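Local coordinates for rhamnose ABC transporter, periplasmic rhamnose-binding protein (Kribbella flavida, PDB 4KVF), which probably binds rhamnose or a related sugar outside the cell membrane and delivers it to an ABC transporter for uptake, at residues Phe308-Gly311 with Glu315-Val318; Glu38-Ala43 with Ala291-Lys296. All coordinates share one frame; numbering follows the deposited sequence.

Overall arrangement
Read from the N terminus, the chain enters contact 2 first: residues 38-43 lead into strand 41-45 of the six-stranded parallel sheet and meet 291-296, the C-terminal end of helix 281-296. This closes a loop of 247 residues that takes in the whole four-stranded sheet of the other lobe, so that a late helix is brought back against the entry to the first strand. Contact 1 follows in series, a short hairpin whose strands are joined by residues 310-314. The two neither nest nor cross, yet they touch: Phe308 packs on Ala291 and Ala294, so helix 281-296 lies between the hairpin and the opening strand.

Contact 1: residues Phe308-Gly311 with Glu315-Val318; sequences FKAG and EYTV
Tyr316 N donates to Phe308 O at 2.8 Å in a nearly straight bond, 174° at the hydrogen. Phe308 N returns the bond to Tyr316 O at 3.0 Å, lying in the carbonyl plane, and the two residues thus form an antiparallel hydrogen-bonded pair. The same Phe308 O also receives a CA-H...O contact from Glu315 CA at 3.5 Å. On the face shared by Phe308 and Tyr316, the phenyl ring reaches back over its partner strand: CG sits between the backbone N and the carbonyl carbon (chi1 68°), which carries CE1 to within 3.6 Å of Tyr316 CB. Beyond the strand end, Ala310 CB meets the tyrosine ring at CD2, 3.9 Å away. An alanine in place of Phe308 would probably leave Tyr316 CB without its aromatic neighbour and open a gap against helix 281-296. The other face is polar and looser, with Lys309 NZ and Glu315 OE2 4.1 Å apart, an attraction too long for a salt bridge. This is a two-stranded beta hairpin whose Phe308-Tyr316 face is turned to the body of the lobe: Phe308 rests on Ala291 and Tyr316 on Leu287 of helix 281-296, both aromatic residues touch Ile324 of strand 323-325, and Tyr316 OH is hydrogen-bonded to Leu326 O.

Contact 2: residues Glu38-Ala43 with Ala291-Lys296; sequences EGLKIA and AGAALK
Leu40 and Ala293 mark the closest backbone approach, 7.3 Å between their CA atoms, where the loop leading into strand 41-45 passes the last turns of helix 281-296. No hydrogen bond joins the two segments. Within the helix Lys296 N bonds to Gly292 O at 2.9 Å, and the other segment is bonded through the backbone of Leu40 and Ile42 to Glu71 of strand 71-74. The contact is carried by the side chain of Leu40, which points its CB toward the helix and divides the work between its two methyl branches. CD1 comes against Ala293, 3.8 Å from CB and equally near CA, so it lies on the helix surface itself, at a point where the small alanine side chain lets it come close. CD2 instead meets the aliphatic part of Lys296, 3.7 Å from CG. That lysine leaves the helix with CG anti to its own backbone N (chi1 -171°), which sets CG against the leucine, and the bend at the next bond (chi2 61°) starts the chain on its way to a salt bridge between NZ and Asp121. Ile42, two residues further on, also directs its CB at the helix, but its side chain touches Val99 and Val101 of strand 99-102. The arrangement is that of a helix laid over a parallel alpha/beta sheet, as in periplasmic binding proteins of this type. Chemically the joint is apolar: a leucine spans an alanine and the hydrocarbon stem of a lysine, whose charge is answered outside the contact, so the contact itself contributes van der Waals and hydrophobic packing and no directional bond.

Contact 1: residues Phe308-Gly311 with Glu315-Val318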
# COMPACT_ATOMS: atom_id res chain seq x y z
N PHE A 308 -20.24 -4.56 3.03
CA PHE A 308 -20.13 -4.97 4.42
C PHE A 308 -19.54 -3.86 5.27
O PHE A 308 -18.97 -2.91 4.74
CB PHE A 308 -19.28 -6.24 4.55
CG PHE A 308 -17.83 -6.05 4.23
CD1 PHE A 308 -17.41 -5.94 2.91
CD2 PHE A 308 -16.87 -5.97 5.24
CE1 PHE A 308 -16.06 -5.76 2.61
CE2 PHE A 308 -15.53 -5.78 4.94
CZ PHE A 308 -15.13 -5.67 3.62
N LYS A 309 -19.71 -3.99 6.58
CA LYS A 309 -19.21 -3.01 7.53
C LYS A 309 -17.86 -3.48 8.03
O LYS A 309 -17.66 -4.66 8.30
CB LYS A 309 -20.17 -2.90 8.72
CG LYS A 309 -21.57 -2.43 8.37
CD LYS A 309 -21.55 -1.07 7.69
CE LYS A 309 -22.92 -0.41 7.76
NZ LYS A 309 -24.01 -1.36 7.42
N ALA A 310 -16.92 -2.54 8.14
CA ALA A 310 -15.59 -2.85 8.65
C ALA A 310 -15.19 -1.95 9.81
O ALA A 310 -14.20 -1.24 9.73
CB ALA A 310 -14.55 -2.75 7.52
N GLY A 311 -15.98 -1.99 10.88
CA GLY A 311 -15.67 -1.24 12.08
C GLY A 311 -15.45 0.24 11.83
O GLY A 311 -16.25 0.90 11.15
N GLU A 315 -18.21 1.53 5.69
CA GLU A 315 -18.78 0.54 4.78
C GLU A 315 -17.92 0.34 3.53
O GLU A 315 -17.39 1.30 2.95
CB GLU A 315 -20.20 0.93 4.37
CG GLU A 315 -20.96 -0.16 3.61
CD GLU A 315 -22.38 0.27 3.23
OE1 GLU A 315 -22.54 1.39 2.69
OE2 GLU A 315 -23.32 -0.50 3.48
N TYR A 316 -17.80 -0.91 3.11
CA TYR A 316 -17.04 -1.25 1.91
C TYR A 316 -17.91 -1.92 0.87
O TYR A 316 -18.83 -2.66 1.21
CB TYR A 316 -15.85 -2.14 2.26
CG TYR A 316 -14.72 -1.29 2.78
CD1 TYR A 316 -13.79 -0.74 1.90
CD2 TYR A 316 -14.64 -0.94 4.12
CE1 TYR A 316 -12.77 0.09 2.35
CE2 TYR A 316 -13.63 -0.12 4.58
CZ TYR A 316 -12.69 0.38 3.69
OH TYR A 316 -11.70 1.22 4.15
N THR A 317 -17.63 -1.64 -0.40
CA THR A 317 -18.29 -2.36 -1.49
C THR A 317 -17.21 -3.17 -2.21
O THR A 317 -16.18 -2.62 -2.62
CB THR A 317 -18.96 -1.42 -2.49
OG1 THR A 317 -19.97 -0.63 -1.83
CG2 THR A 317 -19.63 -2.23 -3.62
N VAL A 318 -17.43 -4.47 -2.36
CA VAL A 318 -16.48 -5.34 -3.04
C VAL A 318 -16.41 -4.95 -4.51
O VAL A 318 -17.45 -4.74 -5.15
CB VAL A 318 -16.90 -6.82 -2.91
CG1 VAL A 318 -15.91 -7.72 -3.61
CG2 VAL A 318 -17.04 -7.23 -1.45

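Contact 2: residues Glu38-Ala43 with Ala291-Lys296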
# COMPACT_ATOMS: atom_id res chain seq x y z
N GLU A 38 -18.60 -14.65 16.62
CA GLU A 38 -17.54 -14.51 17.60
C GLU A 38 -16.63 -15.73 17.59
O GLU A 38 -17.00 -16.79 17.09
CB GLU A 38 -18.12 -14.32 19.01
CG GLU A 38 -18.89 -13.03 19.19
CD GLU A 38 -19.56 -12.92 20.55
OE1 GLU A 38 -19.73 -13.96 21.22
OE2 GLU A 38 -19.91 -11.79 20.94
N GLY A 39 -15.43 -15.58 18.15
CA GLY A 39 -14.52 -16.71 18.31
C GLY A 39 -13.84 -17.20 17.05
O GLY A 39 -13.28 -18.30 17.03
N LEU A 40 -13.88 -16.39 15.99
CA LEU A 40 -13.20 -16.75 14.74
C LEU A 40 -11.69 -16.77 14.91
O LEU A 40 -11.12 -15.83 15.47
CB LEU A 40 -13.56 -15.77 13.63
CG LEU A 40 -15.03 -15.78 13.23
CD1 LEU A 40 -15.28 -14.77 12.14
CD2 LEU A 40 -15.41 -17.18 12.78
N LYS A 41 -11.05 -17.82 14.42
CA LYS A 41 -9.60 -17.91 14.44
C LYS A 41 -9.06 -17.29 13.16
O LYS A 41 -9.26 -17.82 12.08
CB LYS A 41 -9.14 -19.37 14.57
CG LYS A 41 -9.65 -20.08 15.80
CD LYS A 41 -9.07 -21.47 15.87
CE LYS A 41 -8.50 -21.76 17.25
NZ LYS A 41 -9.35 -22.69 18.05
N ILE A 42 -8.41 -16.14 13.29
CA ILE A 42 -7.95 -15.39 12.13
C ILE A 42 -6.43 -15.27 12.18
O ILE A 42 -5.88 -14.72 13.13
CB ILE A 42 -8.62 -14.00 12.08
CG1 ILE A 42 -10.15 -14.14 12.05
CG2 ILE A 42 -8.11 -13.21 10.86
CD1 ILE A 42 -10.92 -12.81 12.02
N ALA A 43 -5.75 -15.82 11.18
CA ALA A 43 -4.30 -15.88 11.20
C ALA A 43 -3.72 -15.00 10.09
O ALA A 43 -4.28 -14.95 9.00
CB ALA A 43 -3.82 -17.30 11.03
N ALA A 291 -13.13 -8.20 6.60
CA ALA A 291 -13.53 -8.83 5.35
C ALA A 291 -13.59 -10.35 5.54
O ALA A 291 -14.55 -11.01 5.12
CB ALA A 291 -12.52 -8.48 4.25
N GLY A 292 -12.56 -10.88 6.18
CA GLY A 292 -12.47 -12.31 6.43
C GLY A 292 -13.63 -12.77 7.31
O GLY A 292 -14.26 -13.80 7.06
N ALA A 293 -13.92 -11.99 8.35
CA ALA A 293 -15.01 -12.32 9.25
C ALA A 293 -16.35 -12.25 8.54
O ALA A 293 -17.22 -13.09 8.80
CB ALA A 293 -15.01 -11.39 10.46
N ALA A 294 -16.52 -11.26 7.66
CA ALA A 294 -17.75 -11.13 6.90
C ALA A 294 -17.93 -12.33 6.00
O ALA A 294 -19.04 -12.83 5.86
CB ALA A 294 -17.76 -9.85 6.07
N LEU A 295 -16.84 -12.79 5.40
CA LEU A 295 -16.90 -13.98 4.53
C LEU A 295 -17.31 -15.22 5.33
O LEU A 295 -18.20 -15.98 4.93
CB LEU A 295 -15.56 -14.21 3.84
CG LEU A 295 -15.27 -13.23 2.70
CD1 LEU A 295 -13.79 -13.20 2.41
CD2 LEU A 295 -16.04 -13.65 1.45
N LYS A 296 -16.64 -15.42 6.46
CA LYS A 296 -16.87 -16.61 7.29
C LYS A 296 -18.26 -16.61 7.93
O LYS A 296 -18.83 -17.67 8.19
CB LYS A 296 -15.78 -16.73 8.36
CG LYS A 296 -15.79 -18.03 9.15
CD LYS A 296 -15.57 -19.24 8.24
CE LYS A 296 -15.62 -20.54 9.03
NZ LYS A 296 -15.70 -21.72 8.13